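Local coordinates for protein CD160 antigen (Homo sapiens, PDB 6NGG) that acts as a receptor on natural killer and T cells, binding MHC class I molecules and TNFRSF14 to deliver stimulatory or inhibitory signals, at residues M1-S6 and T20-K25; R14-C19 and M71-Q76; E29-F34 and I66-M71; M33-D38 and G83-C88; S75-L80 and F103-T108. The protein carries 1 engineered substitution. All coordinates share one frame; numbering follows the deposited sequence.

Contact 1: M1-S6 and T20-K25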
# COMPACT_ATOMS: atom_id res chain seq x y z
N MET A 1 4.68 10.68 -9.97
CA MET A 1 4.84 9.31 -9.47
C MET A 1 5.97 8.68 -10.23
O MET A 1 5.85 8.56 -11.44
CB MET A 1 3.61 8.42 -9.77
CG MET A 1 2.28 8.84 -9.22
SD MET A 1 1.20 7.35 -9.12
CE MET A 1 0.70 6.97 -10.76
N ILE A 2 7.00 8.21 -9.55
CA ILE A 2 8.07 7.47 -10.20
C ILE A 2 7.93 6.01 -9.96
O ILE A 2 7.99 5.24 -10.88
CB ILE A 2 9.50 7.81 -9.65
CG1 ILE A 2 9.68 9.29 -9.37
CG2 ILE A 2 10.58 7.30 -10.63
CD1 ILE A 2 9.34 10.22 -10.52
N ASN A 3 7.82 5.62 -8.67
CA ASN A 3 7.87 4.20 -8.29
C ASN A 3 7.17 4.01 -6.92
O ASN A 3 7.02 4.94 -6.20
CB ASN A 3 9.31 3.70 -8.18
CG ASN A 3 10.07 4.35 -7.05
OD1 ASN A 3 10.29 5.56 -7.06
ND2 ASN A 3 10.51 3.57 -6.09
N ILE A 4 6.79 2.80 -6.61
CA ILE A 4 6.10 2.44 -5.35
C ILE A 4 6.94 1.44 -4.61
O ILE A 4 7.35 0.50 -5.22
CB ILE A 4 4.74 1.76 -5.59
CG1 ILE A 4 3.91 2.52 -6.57
CG2 ILE A 4 3.98 1.65 -4.27
CD1 ILE A 4 2.48 1.97 -6.67
N THR A 5 7.24 1.67 -3.32
CA THR A 5 7.97 0.74 -2.53
C THR A 5 7.05 0.14 -1.48
O THR A 5 6.04 0.78 -1.08
CB THR A 5 9.19 1.38 -1.86
OG1 THR A 5 8.79 2.47 -1.04
CG2 THR A 5 10.13 1.86 -2.91
N SER A 6 7.39 -1.04 -1.04
CA SER A 6 6.56 -1.81 -0.10
C SER A 6 7.34 -2.16 1.14
O SER A 6 8.53 -2.45 1.08
CB SER A 6 6.11 -3.07 -0.73
OG SER A 6 5.31 -2.71 -1.80
N THR A 20 4.43 3.08 -0.41
CA THR A 20 5.04 4.41 -0.50
C THR A 20 5.28 4.72 -1.95
O THR A 20 5.98 3.97 -2.66
CB THR A 20 6.34 4.50 0.28
OG1 THR A 20 6.11 3.99 1.54
CG2 THR A 20 6.80 5.93 0.41
N VAL A 21 4.58 5.72 -2.41
CA VAL A 21 4.82 6.29 -3.71
C VAL A 21 5.83 7.41 -3.59
O VAL A 21 5.67 8.29 -2.81
CB VAL A 21 3.51 6.89 -4.30
CG1 VAL A 21 3.77 7.52 -5.65
CG2 VAL A 21 2.41 5.85 -4.38
N TRP A 22 6.85 7.34 -4.42
CA TRP A 22 7.87 8.35 -4.53
C TRP A 22 7.59 9.19 -5.78
O TRP A 22 7.18 8.67 -6.85
CB TRP A 22 9.25 7.72 -4.64
CG TRP A 22 9.52 6.88 -3.39
CD1 TRP A 22 9.11 5.61 -3.16
CD2 TRP A 22 10.19 7.31 -2.23
NE1 TRP A 22 9.49 5.20 -1.91
CE2 TRP A 22 10.15 6.24 -1.30
CE3 TRP A 22 10.72 8.55 -1.81
CZ2 TRP A 22 10.66 6.35 0.02
CZ3 TRP A 22 11.25 8.66 -0.51
CH2 TRP A 22 11.25 7.54 0.37
N HIS A 23 7.78 10.48 -5.61
CA HIS A 23 7.41 11.45 -6.62
C HIS A 23 8.19 12.73 -6.44
O HIS A 23 8.70 12.99 -5.41
CB HIS A 23 5.92 11.74 -6.50
CG HIS A 23 5.44 12.10 -5.12
ND1 HIS A 23 5.63 13.33 -4.55
CD2 HIS A 23 4.66 11.41 -4.25
CE1 HIS A 23 5.06 13.37 -3.36
NE2 HIS A 23 4.42 12.22 -3.18
N LYS A 24 8.35 13.47 -7.51
CA LYS A 24 8.79 14.85 -7.39
C LYS A 24 7.95 15.66 -6.47
O LYS A 24 6.70 15.46 -6.38
CB LYS A 24 8.65 15.53 -8.74
CG LYS A 24 9.94 15.74 -9.40
CD LYS A 24 10.31 14.61 -10.25
CE LYS A 24 11.05 15.21 -11.43
NZ LYS A 24 11.58 14.09 -12.25
N LYS A 25 8.58 16.65 -5.88
CA LYS A 25 7.90 17.51 -4.96
C LYS A 25 6.69 18.22 -5.56
O LYS A 25 5.70 18.49 -4.88
CB LYS A 25 8.89 18.48 -4.31
CG LYS A 25 9.36 19.57 -5.25
CD LYS A 25 10.44 20.44 -4.63
CE LYS A 25 10.93 21.41 -5.71
NZ LYS A 25 11.56 22.56 -5.07
O HOH W 1 7.08 12.17 -10.02
O HOH W 2 6.73 1.47 1.94
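Thr-5 and Trp-22 are joined side chain to side chain across the beta hairpin formed by strands 3-11 and 14-22, which opens the immunoglobulin-like domain. The strands run antiparallel, their axes 4.7 Å apart at 150°, and Thr-5 pairs with Thr-20 through two backbone bonds. Ile-4 and Val-21 turn to the opposite side of the sheet, where Ile-4 CG1 meets Val-21 CG2 at 4.3 Å and Ile-4 reaches Cys-87 of strand 83-91. Towards the N-terminus Ile-2 N bonds to Trp-22 O at 2.7 Å, and a water accepts from both Met-1 N and Lys-24 N. Followed outward, Trp-22 starts with CB, which meets Asn-3 OD1 at 3.4 Å; CG also lies nearest that oxygen. The ring plane is only 13° from that of the Asn-3 amide, and Thr-20 CG2 sits over the rim of one indole face. CD1 comes next, with Asn-3 O at the ring edge and in its plane, while the backbone N of Trp-22 donates to the same oxygen at 3.0 Å. Last, NE1 has Thr-5 CG2 beside it at 3.5 Å and donates to Thr-5 OG1 over 2.9 Å, the hydroxyl oxygen lying 1° out of the ring plane.

Contact 2: R14-C19 and M71-Q76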
# COMPACT_ATOMS: atom_id res chain seq x y z
N ARG A 14 -0.10 -6.82 16.16
CA ARG A 14 -0.49 -5.95 15.06
C ARG A 14 0.61 -5.96 13.94
O ARG A 14 1.81 -5.87 14.25
CB ARG A 14 -0.70 -4.54 15.68
CG ARG A 14 -0.63 -3.40 14.74
CD ARG A 14 -0.91 -2.12 15.49
NE ARG A 14 -0.64 -1.03 14.57
CZ ARG A 14 -1.14 0.20 14.62
NH1 ARG A 14 -1.99 0.59 15.62
NH2 ARG A 14 -0.77 1.05 13.66
N LEU A 15 0.16 -6.00 12.69
CA LEU A 15 1.02 -5.96 11.50
C LEU A 15 0.58 -4.80 10.62
O LEU A 15 -0.63 -4.65 10.30
CB LEU A 15 0.83 -7.21 10.69
CG LEU A 15 1.66 -7.33 9.39
CD1 LEU A 15 3.12 -7.20 9.60
CD2 LEU A 15 1.31 -8.66 8.75
N ASN A 16 1.52 -3.95 10.27
CA ASN A 16 1.20 -2.84 9.38
C ASN A 16 1.80 -3.05 7.98
O ASN A 16 3.02 -3.28 7.88
CB ASN A 16 1.78 -1.56 9.99
CG ASN A 16 1.38 -1.36 11.42
OD1 ASN A 16 0.21 -1.27 11.73
ND2 ASN A 16 2.38 -1.32 12.33
N LEU A 17 1.01 -2.95 6.93
CA LEU A 17 1.49 -3.14 5.56
C LEU A 17 1.55 -1.75 4.96
O LEU A 17 0.55 -1.00 5.01
CB LEU A 17 0.58 -4.04 4.76
CG LEU A 17 0.41 -5.48 5.29
CD1 LEU A 17 -0.50 -6.33 4.38
CD2 LEU A 17 1.73 -6.17 5.56
N ILE A 18 2.71 -1.37 4.43
CA ILE A 18 3.00 0.01 4.04
C ILE A 18 3.37 0.13 2.54
O ILE A 18 4.29 -0.49 2.04
CB ILE A 18 4.09 0.61 4.94
CG1 ILE A 18 3.73 0.38 6.45
CG2 ILE A 18 4.35 2.06 4.61
CD1 ILE A 18 4.88 0.48 7.42
N CYS A 19 2.65 0.98 1.85
CA CYS A 19 2.91 1.32 0.45
C CYS A 19 3.37 2.81 0.36
O CYS A 19 2.72 3.65 0.96
CB CYS A 19 1.65 1.21 -0.31
SG CYS A 19 0.80 -0.39 -0.31
N MET A 71 -0.94 3.13 4.77
CA MET A 71 -0.67 2.05 5.78
C MET A 71 -1.98 1.32 6.05
O MET A 71 -3.04 1.98 6.28
CB MET A 71 -0.01 2.60 7.05
CG MET A 71 0.13 1.56 8.17
SD MET A 71 0.79 2.18 9.74
CE MET A 71 2.33 2.63 9.10
N PHE A 72 -1.96 0.01 5.80
CA PHE A 72 -3.07 -0.86 6.11
C PHE A 72 -2.71 -1.63 7.38
O PHE A 72 -1.67 -2.29 7.42
CB PHE A 72 -3.33 -1.79 4.95
CG PHE A 72 -4.38 -2.80 5.22
CD1 PHE A 72 -5.70 -2.41 5.38
CD2 PHE A 72 -4.07 -4.17 5.25
CE1 PHE A 72 -6.71 -3.33 5.57
CE2 PHE A 72 -5.09 -5.09 5.47
CZ PHE A 72 -6.39 -4.67 5.68
N THR A 73 -3.55 -1.55 8.40
CA THR A 73 -3.23 -2.19 9.68
C THR A 73 -4.13 -3.41 9.91
O THR A 73 -5.33 -3.34 9.69
CB THR A 73 -3.29 -1.20 10.86
OG1 THR A 73 -2.29 -0.17 10.67
CG2 THR A 73 -2.94 -1.94 12.20
N ILE A 74 -3.50 -4.53 10.25
CA ILE A 74 -4.14 -5.75 10.67
C ILE A 74 -3.94 -5.84 12.21
O ILE A 74 -2.85 -5.97 12.69
CB ILE A 74 -3.55 -6.95 9.95
CG1 ILE A 74 -3.76 -6.86 8.44
CG2 ILE A 74 -4.12 -8.25 10.46
CD1 ILE A 74 -2.78 -7.69 7.65
N SER A 75 -5.01 -5.77 12.99
CA SER A 75 -4.86 -5.73 14.47
C SER A 75 -4.38 -7.09 15.05
O SER A 75 -3.64 -7.13 16.00
CB SER A 75 -6.20 -5.36 15.11
OG SER A 75 -6.62 -4.10 14.61
N GLN A 76 -4.86 -8.17 14.47
CA GLN A 76 -4.49 -9.51 14.79
C GLN A 76 -4.47 -10.31 13.47
O GLN A 76 -5.50 -10.37 12.73
CB GLN A 76 -5.57 -10.10 15.71
CG GLN A 76 -5.46 -11.61 15.94
CD GLN A 76 -4.62 -11.95 17.13
OE1 GLN A 76 -5.00 -11.63 18.27
NE2 GLN A 76 -3.47 -12.60 16.91
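Arg-14 lays its guanidinium across Thr-73, whose CG2 sits over one face, 3.4 Å from NE. The chain is extended from CG to NE, with CG opposite the backbone N (chi1 159°), which carries the group along its own strand to Asn-16. There NE and NH2 both donate to OD1 in a side-on grip: NE, at 3.0 Å, uses a lone pair in the carbonyl plane, whereas NH2 approaches from above that plane. Asn-16 and Thr-73 lie side by side and point the same way, and Thr-73 OG1 donates to the same Asn-16 OD1 at 2.9 Å. Three donor atoms on OD1, with ND2 bonded to Ser-9 OG, probably hold the amide's rotation. Met-71 runs beside Ile-18, its CE 3.7 Å from Ile-18 CD1, while SD packs on Asn-16 CB. The other face is apolar: Leu-17 CD1 stands at the edge of the Phe-72 ring, 4.3 Å from CD2, and 4.2 Å from Ile-74 CD1. Leu-15 with Ile-74 and Leu-17 with Phe-72 each share two backbone hydrogen bonds. Strands meeting at 162°, mixed on the face of Asn-16, Thr-73, Ile-18 and Met-71 and apolar toward the second sheet, fit an immunoglobulin beta-sandwich.

Contact 3: E29-F34 and I66-M71. Engineered in segment 29-34: Met-33 (natural residue Val).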
# COMPACT_ATOMS: atom_id res chain seq x y z
N GLU A 29 0.21 15.31 -6.26
CA GLU A 29 -1.23 15.41 -6.25
C GLU A 29 -1.78 14.54 -7.34
O GLU A 29 -1.10 14.28 -8.31
CB GLU A 29 -1.63 16.86 -6.52
CG GLU A 29 -2.76 17.31 -5.63
CD GLU A 29 -2.26 17.67 -4.25
OE1 GLU A 29 -1.49 18.66 -4.15
OE2 GLU A 29 -2.64 16.97 -3.29
N GLY A 30 -3.00 14.10 -7.17
CA GLY A 30 -3.80 13.63 -8.28
C GLY A 30 -3.63 12.13 -8.52
O GLY A 30 -3.93 11.65 -9.61
N PHE A 31 -3.16 11.38 -7.53
CA PHE A 31 -3.13 9.90 -7.67
C PHE A 31 -3.81 9.30 -6.44
O PHE A 31 -3.84 9.90 -5.38
CB PHE A 31 -1.71 9.30 -7.86
CG PHE A 31 -0.74 9.65 -6.79
CD1 PHE A 31 -0.69 8.91 -5.57
CD2 PHE A 31 0.14 10.70 -6.96
CE1 PHE A 31 0.19 9.23 -4.58
CE2 PHE A 31 1.04 11.03 -5.94
CZ PHE A 31 1.07 10.28 -4.74
N VAL A 32 -4.36 8.11 -6.62
CA VAL A 32 -4.86 7.27 -5.53
C VAL A 32 -3.94 6.07 -5.37
O VAL A 32 -3.46 5.49 -6.34
CB VAL A 32 -6.33 6.84 -5.78
CG1 VAL A 32 -6.47 6.04 -7.08
CG2 VAL A 32 -6.90 6.06 -4.62
N MET A 33 -3.68 5.75 -4.10
CA MET A 33 -2.89 4.59 -3.68
C MET A 33 -3.86 3.55 -3.17
O MET A 33 -4.86 3.87 -2.57
CB MET A 33 -1.93 4.96 -2.55
CG MET A 33 -0.85 6.03 -2.91
SD MET A 33 0.21 6.59 -1.45
CE MET A 33 -0.91 7.58 -0.50
N PHE A 34 -3.52 2.30 -3.36
CA PHE A 34 -4.34 1.19 -2.86
C PHE A 34 -3.56 -0.12 -2.75
O PHE A 34 -2.54 -0.30 -3.32
CB PHE A 34 -5.63 1.06 -3.73
CG PHE A 34 -5.38 1.01 -5.26
CD1 PHE A 34 -5.20 2.17 -6.00
CD2 PHE A 34 -5.36 -0.21 -5.92
CE1 PHE A 34 -4.97 2.13 -7.35
CE2 PHE A 34 -5.15 -0.27 -7.29
CZ PHE A 34 -4.92 0.91 -7.99
N ILE A 66 8.89 14.27 -1.03
CA ILE A 66 8.96 13.50 -2.30
C ILE A 66 8.29 12.15 -2.19
O ILE A 66 8.63 11.23 -2.95
CB ILE A 66 10.44 13.25 -2.73
CG1 ILE A 66 11.19 12.55 -1.56
CG2 ILE A 66 11.16 14.54 -3.15
CD1 ILE A 66 12.51 11.94 -2.00
N SER A 67 7.39 11.98 -1.21
CA SER A 67 6.71 10.73 -1.02
C SER A 67 5.32 10.80 -0.36
O SER A 67 4.94 11.72 0.31
CB SER A 67 7.63 9.76 -0.20
OG SER A 67 7.73 10.25 1.14
N SER A 68 4.57 9.74 -0.57
CA SER A 68 3.24 9.64 0.01
C SER A 68 3.03 8.23 0.49
O SER A 68 3.31 7.29 -0.30
CB SER A 68 2.22 9.94 -1.09
OG SER A 68 2.21 11.31 -1.50
N GLN A 69 2.41 8.06 1.67
CA GLN A 69 2.33 6.76 2.27
C GLN A 69 0.91 6.30 2.52
O GLN A 69 0.07 7.11 2.94
CB GLN A 69 3.10 6.74 3.57
CG GLN A 69 3.24 5.37 4.17
CD GLN A 69 3.77 5.47 5.58
OE1 GLN A 69 4.99 5.60 5.79
NE2 GLN A 69 2.86 5.38 6.57
N LEU A 70 0.68 5.01 2.27
CA LEU A 70 -0.57 4.31 2.68
C LEU A 70 -0.24 3.19 3.64
O LEU A 70 0.66 2.38 3.38
CB LEU A 70 -1.30 3.75 1.51
CG LEU A 70 -2.38 2.68 1.73
CD1 LEU A 70 -3.49 3.30 2.50
CD2 LEU A 70 -2.93 2.20 0.44
N MET A 71 -0.94 3.13 4.77
CA MET A 71 -0.67 2.05 5.78
C MET A 71 -1.98 1.32 6.05
O MET A 71 -3.04 1.98 6.28
CB MET A 71 -0.01 2.60 7.05
CG MET A 71 0.13 1.56 8.17
SD MET A 71 0.79 2.18 9.74
CE MET A 71 2.33 2.63 9.10
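Chi1 and an extended chi2 carry the sulfur of Met-33 across to the facing strand, CG standing opposite the carbonyl carbon (chi1 -62°); the bend at chi3, -72°, then turns CE. SD thus arrives 3.4 Å from Ser-68 O and 3.9 Å from Ser-68 CB, and the bend points CE along the strand to Gln-69 O, at 3.6 Å. Met-33 is an engineered residue, valine in the natural protein, so these contacts of the thioether belong to the variant. Phe-31 takes a different route, with CG between backbone N and carbonyl carbon. Its ring meets Ser-68 edge-on, CZ lying 3.6 Å from OG with that oxygen near the ring plane. At the other end Leu-70 reaches back from strand 67-74; its CD2 touches Met-33 CB at 4.2 Å and rests on the backbone of Phe-34, 3.7 Å from CA. No hydrogen bond passes between segments 29-34 and 66-71. Their strand axes approach to 7.7 Å, with their directions 36° apart, a spacing bridged by side chains, and the two strands belong to different sheets of the immunoglobulin-like sandwich. The buried Ser-68 hydroxyl, which meets the Phe-31 edge, is bound by Arg-56 NH1 and His-23 NE2, while Val-21 adds an apolar neighbour to Met-33. The chemistry is consistent with packing, more than polar bonds, joining the sheets here, with the serine oxygen's hydrogen-bonding needs met by residues beside the packed layer and not by the strand opposite.

Contact 4: M33-D38 and G83-C88. Engineered in segment 33-38: Met-33 (natural residue Val).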
# COMPACT_ATOMS: atom_id res chain seq x y z
N MET A 33 -3.68 5.75 -4.10
CA MET A 33 -2.89 4.59 -3.68
C MET A 33 -3.86 3.55 -3.17
O MET A 33 -4.86 3.87 -2.57
CB MET A 33 -1.93 4.96 -2.55
CG MET A 33 -0.85 6.03 -2.91
SD MET A 33 0.21 6.59 -1.45
CE MET A 33 -0.91 7.58 -0.50
N PHE A 34 -3.52 2.30 -3.36
CA PHE A 34 -4.34 1.19 -2.86
C PHE A 34 -3.56 -0.12 -2.75
O PHE A 34 -2.54 -0.30 -3.32
CB PHE A 34 -5.63 1.06 -3.73
CG PHE A 34 -5.38 1.01 -5.26
CD1 PHE A 34 -5.20 2.17 -6.00
CD2 PHE A 34 -5.36 -0.21 -5.92
CE1 PHE A 34 -4.97 2.13 -7.35
CE2 PHE A 34 -5.15 -0.27 -7.29
CZ PHE A 34 -4.92 0.91 -7.99
N LEU A 35 -4.06 -1.00 -1.94
CA LEU A 35 -3.40 -2.24 -1.64
C LEU A 35 -4.41 -3.30 -1.95
O LEU A 35 -5.54 -3.25 -1.44
CB LEU A 35 -3.08 -2.26 -0.11
CG LEU A 35 -2.61 -3.65 0.41
CD1 LEU A 35 -1.20 -3.95 -0.10
CD2 LEU A 35 -2.61 -3.75 1.86
N CYS A 36 -3.99 -4.28 -2.75
CA CYS A 36 -4.85 -5.42 -3.10
C CYS A 36 -4.27 -6.76 -2.62
O CYS A 36 -3.04 -6.88 -2.42
CB CYS A 36 -5.00 -5.47 -4.63
SG CYS A 36 -5.94 -4.12 -5.38
N LYS A 37 -5.17 -7.72 -2.38
CA LYS A 37 -4.87 -9.06 -1.92
C LYS A 37 -5.40 -10.07 -2.91
O LYS A 37 -6.59 -10.14 -3.11
CB LYS A 37 -5.44 -9.30 -0.56
CG LYS A 37 -5.09 -10.64 0.04
CD LYS A 37 -5.71 -10.79 1.43
CE LYS A 37 -5.34 -12.15 1.98
NZ LYS A 37 -5.94 -13.24 1.18
N ASP A 38 -4.51 -10.86 -3.51
CA ASP A 38 -4.86 -12.07 -4.32
C ASP A 38 -5.81 -11.80 -5.44
O ASP A 38 -6.76 -12.55 -5.64
CB ASP A 38 -5.50 -13.16 -3.46
CG ASP A 38 -4.58 -13.76 -2.42
OD1 ASP A 38 -3.43 -14.07 -2.69
OD2 ASP A 38 -5.07 -14.01 -1.32
N GLY A 83 -2.00 -14.70 2.14
CA GLY A 83 -2.08 -14.55 0.67
C GLY A 83 -1.04 -13.60 0.14
O GLY A 83 -0.12 -13.22 0.87
N THR A 84 -1.28 -13.11 -1.09
CA THR A 84 -0.33 -12.39 -1.88
C THR A 84 -0.89 -10.97 -2.04
O THR A 84 -2.11 -10.82 -2.32
CB THR A 84 -0.08 -13.07 -3.25
OG1 THR A 84 0.67 -14.28 -3.05
CG2 THR A 84 0.78 -12.20 -4.14
N TYR A 85 -0.07 -9.99 -1.71
CA TYR A 85 -0.47 -8.61 -1.72
C TYR A 85 0.34 -7.77 -2.71
O TYR A 85 1.45 -8.09 -3.06
CB TYR A 85 -0.25 -8.01 -0.32
CG TYR A 85 -1.11 -8.56 0.81
CD1 TYR A 85 -0.80 -9.79 1.44
CD2 TYR A 85 -2.21 -7.88 1.27
CE1 TYR A 85 -1.56 -10.27 2.51
CE2 TYR A 85 -2.97 -8.35 2.35
CZ TYR A 85 -2.66 -9.58 2.94
OH TYR A 85 -3.41 -10.09 4.00
N GLN A 86 -0.24 -6.66 -3.12
CA GLN A 86 0.42 -5.71 -4.00
C GLN A 86 -0.10 -4.33 -3.73
O GLN A 86 -1.32 -4.12 -3.64
CB GLN A 86 0.17 -6.09 -5.46
CG GLN A 86 1.05 -5.28 -6.41
CD GLN A 86 0.86 -5.59 -7.88
OE1 GLN A 86 1.87 -5.59 -8.62
NE2 GLN A 86 -0.37 -5.85 -8.33
N CYS A 87 0.86 -3.42 -3.61
CA CYS A 87 0.64 -1.96 -3.56
C CYS A 87 0.52 -1.44 -5.01
O CYS A 87 1.40 -1.74 -5.85
CB CYS A 87 1.85 -1.25 -2.93
SG CYS A 87 2.14 -1.62 -1.16
N CYS A 88 -0.47 -0.58 -5.26
CA CYS A 88 -0.63 0.06 -6.55
C CYS A 88 -0.99 1.54 -6.42
O CYS A 88 -1.42 2.01 -5.37
CB CYS A 88 -1.72 -0.72 -7.32
SG CYS A 88 -1.13 -2.40 -7.76
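Strands 33-37 and 83-88 lie antiparallel, 4.7 Å apart with an angle of 163°, and pair Phe-34 with Cys-88 and Cys-36 with Gln-86 through two backbone bonds each. They are neighbours in the five-stranded sheet of the immunoglobulin fold, and Cys-87 links this sheet to the other by its disulfide with Cys-19; Cys-36 SG is bonded to Cys-43 SG, a second disulfide. Cys-88 places CB over a face of the Phe-34 ring, 3.9 Å from the centroid, a CH-pi contact, while its SG lies obliquely beside the ring. On the opposite side of the sheet, Leu-35 CD1 is 4.2 Å from both Tyr-85 CB and Cys-87 SG. Lys-37 leaves with CG opposite the backbone N (chi1 -176°) and stretches across the tyrosine: CG stands over the ring face, 4.0 Å from the centroid, and CE reaches Tyr-85 OH, itself hydrogen-bonded to His-81 O, at 3.5 Å. NZ forms a salt bridge with Asp-38 OD2 and bonds to Ser-82 O, which probably steadies the charge. Gly-83 CA lies beside this pair, 3.6 Å from Asp-38 OD2. Asp-38 N donates to Thr-84 O, and OD1 takes the Thr-84 N-H at 2.8 Å, from above the carboxylate plane.

Contact 5: S75-L80 and F103-T108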
# COMPACT_ATOMS: atom_id res chain seq x y z
N SER A 75 -5.01 -5.77 12.99
CA SER A 75 -4.86 -5.73 14.47
C SER A 75 -4.38 -7.09 15.05
O SER A 75 -3.64 -7.13 16.00
CB SER A 75 -6.20 -5.36 15.11
OG SER A 75 -6.62 -4.10 14.61
N GLN A 76 -4.86 -8.17 14.47
CA GLN A 76 -4.49 -9.51 14.79
C GLN A 76 -4.47 -10.31 13.47
O GLN A 76 -5.50 -10.37 12.73
CB GLN A 76 -5.57 -10.10 15.71
CG GLN A 76 -5.46 -11.61 15.94
CD GLN A 76 -4.62 -11.95 17.13
OE1 GLN A 76 -5.00 -11.63 18.27
NE2 GLN A 76 -3.47 -12.60 16.91
N VAL A 77 -3.36 -10.93 13.17
CA VAL A 77 -3.25 -11.69 11.93
C VAL A 77 -3.99 -13.04 12.09
O VAL A 77 -3.72 -13.78 13.00
CB VAL A 77 -1.78 -11.90 11.51
CG1 VAL A 77 -1.64 -12.69 10.22
CG2 VAL A 77 -1.13 -10.54 11.25
N THR A 78 -4.93 -13.31 11.23
CA THR A 78 -5.62 -14.63 11.14
C THR A 78 -5.42 -15.31 9.77
O THR A 78 -4.75 -14.75 8.85
CB THR A 78 -7.13 -14.41 11.34
OG1 THR A 78 -7.70 -13.84 10.14
CG2 THR A 78 -7.40 -13.53 12.56
N PRO A 79 -6.01 -16.50 9.58
CA PRO A 79 -5.91 -17.15 8.28
C PRO A 79 -6.51 -16.35 7.15
O PRO A 79 -6.06 -16.43 6.04
CB PRO A 79 -6.63 -18.50 8.50
CG PRO A 79 -6.48 -18.77 9.98
CD PRO A 79 -6.72 -17.38 10.55
N LEU A 80 -7.52 -15.53 7.43
CA LEU A 80 -8.03 -14.61 6.46
C LEU A 80 -6.93 -13.78 5.79
O LEU A 80 -7.12 -13.35 4.70
CB LEU A 80 -9.01 -13.64 7.11
CG LEU A 80 -10.32 -13.22 6.45
CD1 LEU A 80 -11.05 -14.28 5.65
CD2 LEU A 80 -11.19 -12.80 7.67
N PHE A 103 4.14 -9.38 -2.46
CA PHE A 103 4.69 -10.00 -1.28
C PHE A 103 3.67 -10.85 -0.60
O PHE A 103 2.47 -10.74 -0.94
CB PHE A 103 5.27 -8.91 -0.34
CG PHE A 103 4.27 -7.90 0.13
CD1 PHE A 103 3.94 -6.79 -0.68
CD2 PHE A 103 3.63 -8.04 1.36
CE1 PHE A 103 3.04 -5.84 -0.21
CE2 PHE A 103 2.72 -7.09 1.82
CZ PHE A 103 2.45 -5.98 1.02
N SER A 104 4.06 -11.65 0.39
CA SER A 104 3.06 -12.57 0.97
C SER A 104 3.14 -12.58 2.44
O SER A 104 4.25 -12.41 3.02
CB SER A 104 3.29 -14.04 0.51
OG SER A 104 3.54 -14.11 -0.85
N ILE A 105 1.95 -12.78 3.02
CA ILE A 105 1.76 -13.10 4.39
C ILE A 105 1.36 -14.58 4.45
O ILE A 105 0.43 -15.03 3.73
CB ILE A 105 0.63 -12.27 5.04
CG1 ILE A 105 1.07 -10.90 5.43
CG2 ILE A 105 0.20 -12.85 6.38
CD1 ILE A 105 1.71 -10.12 4.37
N LEU A 106 2.01 -15.32 5.35
CA LEU A 106 1.58 -16.70 5.55
C LEU A 106 1.25 -16.94 7.02
O LEU A 106 2.10 -16.74 7.92
CB LEU A 106 2.63 -17.68 5.05
CG LEU A 106 2.27 -19.16 5.36
CD1 LEU A 106 1.13 -19.66 4.47
CD2 LEU A 106 3.52 -20.03 5.30
N PHE A 107 -0.01 -17.30 7.25
CA PHE A 107 -0.46 -17.80 8.53
C PHE A 107 -0.00 -19.27 8.68
O PHE A 107 -0.22 -20.13 7.82
CB PHE A 107 -1.95 -17.62 8.69
CG PHE A 107 -2.46 -17.86 10.08
CD1 PHE A 107 -2.73 -19.16 10.51
CD2 PHE A 107 -2.68 -16.80 10.97
CE1 PHE A 107 -3.22 -19.41 11.81
CE2 PHE A 107 -3.19 -17.05 12.28
CZ PHE A 107 -3.46 -18.35 12.69
N THR A 108 0.65 -19.54 9.80
CA THR A 108 1.30 -20.82 10.00
C THR A 108 0.70 -21.69 11.10
O THR A 108 -0.16 -21.25 11.87
CB THR A 108 2.79 -20.55 10.23
OG1 THR A 108 3.52 -21.74 9.96
CG2 THR A 108 3.06 -20.10 11.65
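Phe-107 is the bump of this contact, its ring pushed into the bend of the chain made by Val-77, Thr-78 and Pro-79. CG stands opposite the backbone N (chi1 -168°), which swings the ring off strand 97-107 toward the loop. The hollow has a floor and a wall. Pro-79 is the floor: it lies side by side with the phenylalanine, pointing the same way, and its CG sits over the ring face, 3.9 Å from the centroid and 15° off the normal, a CH-pi contact. Pro-79 N lies over the face too, and the proline CD follows under the far half of the ring, 3.9 Å from Phe-107 CE2. The wall is Val-77 O, which meets the ring edge in its plane, 3.4 Å from CE2. Thr-78 C fills the corner between, 3.3 Å from Phe-107 CD2. Segment 75-80 lies in the loop after strand 67-74 and ends in the start of a 3-10 turn at 79-80; this loop carries the chain from one sheet of the immunoglobulin-like sandwich to strand 83-91 in the other, so the aromatic ring packs against the crossing at the end of the domain. Val-77 supplies a smaller bump, its CG1 lodged between the two side chains of the strand that face it, 4.3 Å from Ile-105 CG2 and 4.3 Å from Phe-107 CD2. Leu-15 and Tyr-113 extend this valine's apolar surroundings. No hydrogen bond spans the segments, though Phe-107 N donates to Ser-82 OG, and Thr-78 N is bonded to His-81 ND1.

Overall arrangement
Contacts 1 and 2 share strand 14-22 and are built by backbone pairing within the three-stranded sheet, at centres about 19 Å apart. Their inner faces are apolar; the outer face is largely polar with an indole in contact 1, and mixes polar groups with Ile-18 and Met-71 in contact 2. Contact 4, the corresponding pairing in the five-stranded sheet, lies deeper, about 7 Å from the chain's centre. The Cys-19 to Cys-87 disulfide ties contacts 2 and 4. Contact 3, also buried, joins the sheets without any hydrogen bond, through side chains resting on side chains and on the facing backbone. Contact 5, about 16 Å from the centre, likewise lacks hydrogen bonds, but packs a ring on a partly exposed loop.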